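Lmo2119 protein (Listeria monocytogenes serovar 1/2a, PDB 5HQH) is of unknown function, the crystallised piece being a YbbR-like domain, a largely beta-stranded part of a longer protein that probably carries a signal sequence. Local coordinates at residues 19-24 and 55-60; 72-77 and 85-90. All blocks are in the same frame, centred on the assembly; numbering follows the deposited sequence.

Contact 1. Residues 19-24 and 55-60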
loop_
_atom_site.group_PDB
_atom_site.type_symbol
_atom_site.label_atom_id
_atom_site.label_comp_id
_atom_site.label_asym_id
_atom_site.label_seq_id
_atom_site.Cartn_x
_atom_site.Cartn_y
_atom_site.Cartn_z
ATOM N N LYS A 19 4.454 1.432 -0.116
ATOM C CA LYS A 19 5.546 0.906 -0.897
ATOM C C LYS A 19 4.989 0.533 -2.267
ATOM O O LYS A 19 3.808 0.199 -2.404
ATOM C CB LYS A 19 6.142 -0.347 -0.229
ATOM C CG LYS A 19 6.642 -0.118 1.178
ATOM C CD LYS A 19 7.992 0.522 1.210
ATOM C CE LYS A 19 8.460 0.775 2.638
ATOM N NZ LYS A 19 7.794 1.996 3.213
ATOM N N VAL A 20 5.842 0.586 -3.299
ATOM C CA VAL A 20 5.430 0.280 -4.664
ATOM C C VAL A 20 6.450 -0.659 -5.304
ATOM O O VAL A 20 7.605 -0.315 -5.399
ATOM C CB VAL A 20 5.323 1.557 -5.542
ATOM C CG1 VAL A 20 4.564 1.212 -6.831
ATOM C CG2 VAL A 20 4.631 2.687 -4.802
ATOM N N TYR A 21 5.985 -1.822 -5.756
ATOM C CA TYR A 21 6.815 -2.871 -6.307
ATOM C C TYR A 21 6.538 -3.024 -7.785
ATOM O O TYR A 21 5.383 -3.087 -8.196
ATOM C CB TYR A 21 6.535 -4.195 -5.583
ATOM C CG TYR A 21 6.658 -4.142 -4.095
ATOM C CD1 TYR A 21 7.786 -3.651 -3.470
ATOM C CD2 TYR A 21 5.644 -4.648 -3.280
ATOM C CE1 TYR A 21 7.879 -3.639 -2.060
ATOM C CE2 TYR A 21 5.727 -4.642 -1.907
ATOM C CZ TYR A 21 6.837 -4.143 -1.286
ATOM O OH TYR A 21 6.886 -4.153 0.131
ATOM N N TYR A 22 7.611 -3.073 -8.573
ATOM C CA TYR A 22 7.532 -3.138 -10.035
ATOM C C TYR A 22 8.898 -3.263 -10.635
ATOM O O TYR A 22 9.886 -3.291 -9.903
ATOM C CB TYR A 22 6.808 -1.908 -10.596
ATOM C CG TYR A 22 7.439 -0.575 -10.377
ATOM C CD1 TYR A 22 7.178 0.173 -9.234
ATOM C CD2 TYR A 22 8.252 0.000 -11.341
ATOM C CE1 TYR A 22 7.708 1.449 -9.065
ATOM C CE2 TYR A 22 8.761 1.266 -11.183
ATOM C CZ TYR A 22 8.496 1.975 -10.045
ATOM O OH TYR A 22 8.977 3.272 -9.903
ATOM N N ASP A 23 8.966 -3.356 -11.963
ATOM C CA ASP A 23 10.232 -3.396 -12.704
ATOM C C ASP A 23 10.843 -2.008 -12.699
ATOM O O ASP A 23 10.561 -1.194 -13.573
ATOM C CB ASP A 23 9.961 -3.918 -14.109
ATOM C CG ASP A 23 11.142 -3.824 -15.037
ATOM O OD1 ASP A 23 12.246 -3.440 -14.636
ATOM O OD2 ASP A 23 10.974 -4.173 -16.212
ATOM N N LYS A 24 11.717 -1.783 -11.725
ATOM C CA LYS A 24 12.396 -0.510 -11.553
ATOM C C LYS A 24 13.490 -0.303 -12.572
ATOM O O LYS A 24 13.938 0.815 -12.787
ATOM C CB LYS A 24 12.947 -0.412 -10.120
ATOM C CG LYS A 24 11.793 -0.389 -9.116
ATOM C CD LYS A 24 12.150 -0.671 -7.687
ATOM C CE LYS A 24 10.888 -0.569 -6.835
ATOM N NZ LYS A 24 10.308 0.804 -6.850
ATOM N N ASP A 55 4.747 -1.925 11.996
ATOM C CA ASP A 55 5.590 -2.870 11.268
ATOM C C ASP A 55 4.867 -3.615 10.144
ATOM O O ASP A 55 5.465 -4.468 9.462
ATOM C CB ASP A 55 6.365 -3.805 12.218
ATOM C CG ASP A 55 5.494 -4.580 13.167
ATOM O OD1 ASP A 55 4.310 -4.253 13.394
ATOM O OD2 ASP A 55 6.021 -5.522 13.768
ATOM N N PHE A 56 3.597 -3.292 9.940
ATOM C CA PHE A 56 2.863 -3.791 8.761
ATOM C C PHE A 56 3.273 -2.925 7.583
ATOM O O PHE A 56 3.824 -1.830 7.754
ATOM C CB PHE A 56 1.370 -3.747 8.967
ATOM C CG PHE A 56 0.846 -2.394 9.400
ATOM C CD1 PHE A 56 0.472 -1.455 8.452
ATOM C CD2 PHE A 56 0.732 -2.043 10.752
ATOM C CE1 PHE A 56 0.036 -0.203 8.840
ATOM C CE2 PHE A 56 0.301 -0.800 11.134
ATOM C CZ PHE A 56 -0.078 0.127 10.165
ATOM N N THR A 57 3.011 -3.429 6.384
ATOM C CA THR A 57 3.443 -2.783 5.143
ATOM C C THR A 57 2.301 -2.665 4.182
ATOM O O THR A 57 1.731 -3.677 3.808
ATOM C CB THR A 57 4.529 -3.637 4.473
ATOM O OG1 THR A 57 5.631 -3.810 5.398
ATOM C CG2 THR A 57 4.997 -3.020 3.181
ATOM N N VAL A 58 1.941 -1.427 3.797
ATOM C CA VAL A 58 0.931 -1.178 2.774
ATOM C C VAL A 58 1.673 -1.054 1.451
ATOM O O VAL A 58 2.702 -0.388 1.390
ATOM C CB VAL A 58 0.153 0.122 3.032
ATOM C CG1 VAL A 58 -0.891 0.340 1.946
ATOM C CG2 VAL A 58 -0.503 0.081 4.401
ATOM N N TYR A 59 1.175 -1.743 0.431
ATOM C CA TYR A 59 1.856 -1.750 -0.847
ATOM C C TYR A 59 0.934 -1.817 -2.049
ATOM O O TYR A 59 -0.168 -2.358 -1.996
ATOM C CB TYR A 59 2.854 -2.902 -0.913
ATOM C CG TYR A 59 2.285 -4.319 -0.847
ATOM C CD1 TYR A 59 1.928 -4.874 0.372
ATOM C CD2 TYR A 59 2.197 -5.135 -1.980
ATOM C CE1 TYR A 59 1.447 -6.156 0.459
ATOM C CE2 TYR A 59 1.721 -6.441 -1.882
ATOM C CZ TYR A 59 1.374 -6.949 -0.654
ATOM O OH TYR A 59 0.938 -8.262 -0.569
ATOM N N ALA A 60 1.459 -1.279 -3.152
ATOM C CA ALA A 60 0.877 -1.404 -4.485
ATOM C C ALA A 60 1.826 -2.333 -5.243
ATOM O O ALA A 60 2.984 -1.991 -5.477
ATOM C CB ALA A 60 0.755 -0.047 -5.197
#

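Contact 2. Residues 72-77 and 85-90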
loop_
_atom_site.group_PDB
_atom_site.type_symbol
_atom_site.label_atom_id
_atom_site.label_comp_id
_atom_site.label_asym_id
_atom_site.label_seq_id
_atom_site.Cartn_x
_atom_site.Cartn_y
_atom_site.Cartn_z
ATOM N N VAL A 72 -5.009 0.214 -9.202
ATOM C CA VAL A 72 -4.446 -0.866 -8.374
ATOM C C VAL A 72 -5.004 -0.826 -6.966
ATOM O O VAL A 72 -5.097 0.231 -6.358
ATOM C CB VAL A 72 -2.891 -0.824 -8.352
ATOM C CG1 VAL A 72 -2.353 0.473 -7.755
ATOM C CG2 VAL A 72 -2.313 -2.023 -7.607
ATOM N N LYS A 73 -5.414 -1.993 -6.455
ATOM C CA LYS A 73 -5.877 -2.087 -5.071
ATOM C C LYS A 73 -4.657 -2.237 -4.143
ATOM O O LYS A 73 -3.776 -3.047 -4.378
ATOM C CB LYS A 73 -6.784 -3.313 -4.868
ATOM C CG LYS A 73 -7.342 -3.425 -3.451
ATOM C CD LYS A 73 -8.303 -4.581 -3.296
ATOM C CE LYS A 73 -8.640 -4.826 -1.844
ATOM N NZ LYS A 73 -9.286 -3.690 -1.165
ATOM N N LEU A 74 -4.649 -1.455 -3.072
ATOM C CA LEU A 74 -3.585 -1.507 -2.072
ATOM C C LEU A 74 -3.737 -2.711 -1.172
ATOM O O LEU A 74 -4.823 -3.094 -0.781
ATOM C CB LEU A 74 -3.576 -0.200 -1.266
ATOM C CG LEU A 74 -3.325 1.069 -2.106
ATOM C CD1 LEU A 74 -3.238 2.250 -1.182
ATOM C CD2 LEU A 74 -2.074 0.947 -2.976
ATOM N N GLN A 75 -2.601 -3.346 -0.882
ATOM C CA GLN A 75 -2.540 -4.566 -0.066
ATOM C C GLN A 75 -1.799 -4.290 1.228
ATOM O O GLN A 75 -1.084 -3.294 1.334
ATOM C CB GLN A 75 -1.864 -5.664 -0.857
ATOM C CG GLN A 75 -2.629 -6.102 -2.094
ATOM C CD GLN A 75 -1.877 -7.139 -2.875
ATOM O OE1 GLN A 75 -1.245 -6.849 -3.914
ATOM N NE2 GLN A 75 -1.864 -8.343 -2.365
ATOM N N VAL A 76 -1.915 -5.223 2.172
ATOM C CA VAL A 76 -1.224 -5.122 3.457
ATOM C C VAL A 76 -0.575 -6.461 3.772
ATOM O O VAL A 76 -1.191 -7.538 3.640
ATOM C CB VAL A 76 -2.134 -4.708 4.613
ATOM C CG1 VAL A 76 -1.309 -4.475 5.882
ATOM C CG2 VAL A 76 -2.967 -3.492 4.249
ATOM N N LYS A 77 0.699 -6.421 4.153
ATOM C CA LYS A 77 1.440 -7.615 4.555
ATOM C C LYS A 77 2.214 -7.307 5.828
ATOM O O LYS A 77 2.176 -6.197 6.346
ATOM C CB LYS A 77 2.344 -8.141 3.432
ATOM C CG LYS A 77 3.530 -7.252 3.076
ATOM C CD LYS A 77 4.272 -7.800 1.860
ATOM C CE LYS A 77 5.618 -7.114 1.615
ATOM N NZ LYS A 77 6.678 -7.543 2.592
ATOM N N VAL A 85 -8.058 -5.392 8.554
ATOM C CA VAL A 85 -7.379 -4.196 8.083
ATOM C C VAL A 85 -8.036 -3.627 6.842
ATOM O O VAL A 85 -8.433 -4.383 5.946
ATOM C CB VAL A 85 -5.885 -4.504 7.738
ATOM C CG1 VAL A 85 -5.145 -3.244 7.376
ATOM C CG2 VAL A 85 -5.193 -5.216 8.900
ATOM N N LYS A 86 -8.160 -2.302 6.790
ATOM C CA LYS A 86 -8.630 -1.656 5.541
ATOM C C LYS A 86 -7.812 -0.399 5.333
ATOM O O LYS A 86 -7.288 0.201 6.277
ATOM C CB LYS A 86 -10.125 -1.359 5.450
ATOM C CG LYS A 86 -10.633 -0.517 6.581
ATOM C CD LYS A 86 -12.089 -0.135 6.364
ATOM C CE LYS A 86 -12.628 0.497 7.629
ATOM N NZ LYS A 86 -13.949 1.162 7.415
ATOM N N VAL A 87 -7.700 -0.012 4.079
ATOM C CA VAL A 87 -6.850 1.078 3.684
ATOM C C VAL A 87 -7.713 2.103 2.960
ATOM O O VAL A 87 -8.594 1.729 2.145
ATOM C CB VAL A 87 -5.765 0.559 2.727
ATOM C CG1 VAL A 87 -4.820 1.660 2.315
ATOM C CG2 VAL A 87 -4.988 -0.604 3.344
ATOM N N ASN A 88 -7.467 3.380 3.233
ATOM C CA ASN A 88 -8.202 4.480 2.595
ATOM C C ASN A 88 -7.200 5.460 1.991
ATOM O O ASN A 88 -6.432 6.079 2.757
ATOM C CB ASN A 88 -9.044 5.206 3.641
ATOM C CG ASN A 88 -9.761 6.419 3.088
ATOM O OD1 ASN A 88 -9.933 6.531 1.891
ATOM N ND2 ASN A 88 -10.106 7.344 3.954
ATOM N N PRO A 89 -7.147 5.627 0.668
ATOM C CA PRO A 89 -8.001 4.978 -0.320
ATOM C C PRO A 89 -7.686 3.497 -0.541
ATOM O O PRO A 89 -6.529 3.080 -0.384
ATOM C CB PRO A 89 -7.633 5.733 -1.611
ATOM C CG PRO A 89 -6.224 6.118 -1.409
ATOM C CD PRO A 89 -6.174 6.534 0.032
ATOM N N ALA A 90 -8.706 2.704 -0.870
ATOM C CA ALA A 90 -8.491 1.260 -1.101
ATOM C C ALA A 90 -7.853 0.961 -2.437
ATOM O O ALA A 90 -7.091 0.024 -2.547
ATOM C CB ALA A 90 -9.799 0.508 -0.994
HETATM O O HOH W 1 -7.089 -1.737 -0.324
#

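Contact 1. Residues 19-24 and 55-60
The ring of Y21 lies alongside strand 57-61 and packs on Y59 and T57, showing how a side chain can tie two parallel strands together. CB lies near the carbonyl oxygen of A60. With CG anti to the carbonyl carbon and beside the backbone N (chi1 -54°), the ring is sent back along the neighbouring strand. The CD2-CE2 side of the ring does most of the touching: CD2 of Y21 lies 3.7 Å from CD2 of Y59, and CE2 of Y21 is 3.5 Å from CB of Y59. The two rings meet obliquely, planes at 47° and centroids 5.5 Å apart. At the tip, Y21 OH rests 3.8 Å from the methyl CG2 of T57, which CG of K19 also approaches, 3.9 Å away. K77 of strand 68-77 meets the ring's far end. OG1 of T57 has its own partner, D78.

The backbone beneath forms a parallel ladder. K19 N donates to V58 O, A60 N to K19 O at 2.9 Å, and Y21 N to A60 O at 3.0 Å, so K19 bonds to the two residues that flank Y59, and A60 to the two that flank V20, as parallel strands do.

Strand 57-61 sits between strands 9-21 and 68-77: Y59 and T57 bond through their backbones to Q75 and K77. On the buried side, V58 packs on V16, V18, V36 and V38, and A60 on I32 and L74.

Contact 2. Residues 72-77 and 85-90
L74 and A90 meet through flat peptide groups, since no aromatic ring takes part here. The carbonyl of A90 receives L74 N at 2.9 Å, with the donor tilted 17° from the carbonyl plane. CG of K73 also comes within 3.6 Å of that A90 oxygen. The carbonyl of P89, a residue preceded by a cis peptide bond, has the methyl CD1 of L74 3.5 Å from its oxygen.

A water completes the polar end. It donates to A90 O and, at 2.7 Å, to L74 O, and it accepts from K73 NZ at 3.1 Å. The K73 chain runs extended and bends only at its last torsion (chi4 61°), which turns the ammonium group onto the water. A90 O is thus gripped by an amide and a water together.

Farther along, the contact becomes wholly apolar. CG2 of V76 touches CG2 of V87 at 3.6 Å and CG1 of V85 at 3.8 Å, while CG1 of V87 meets CD1 of L74. These side chains bridge backbones that have drawn apart.

The place is a parting of hairpin strands. Strand 68-77 pairs with 84-98 at V72 and V92 and turns its other edge to strand 57-61, whereas K86 and N88 bond to T39 and T37 of strand 35-42. Of the apolar group, V85 packs on V38 and L40, V87 on V36, and L74 on V18 of strand 9-21.

The two contacts share one sheet and adjoin through strands 57-61 and 68-77, which are neighbours in it. Contact 1 is partly buried, and a short parallel ladder of three backbone hydrogen bonds carries it, with aromatic and aliphatic groups laid over one face. Contact 2 is more exposed: its backbones diverge, and it has one direct backbone hydrogen bond, one bridging water and a set of methyl contacts. K77 links them across the sheet, its aliphatic chain packing against Y59 as well as reaching the tyrosine of the other strand. Together they illustrate how a mixed sheet keeps continuous pairing in one place and lets its strands part in another.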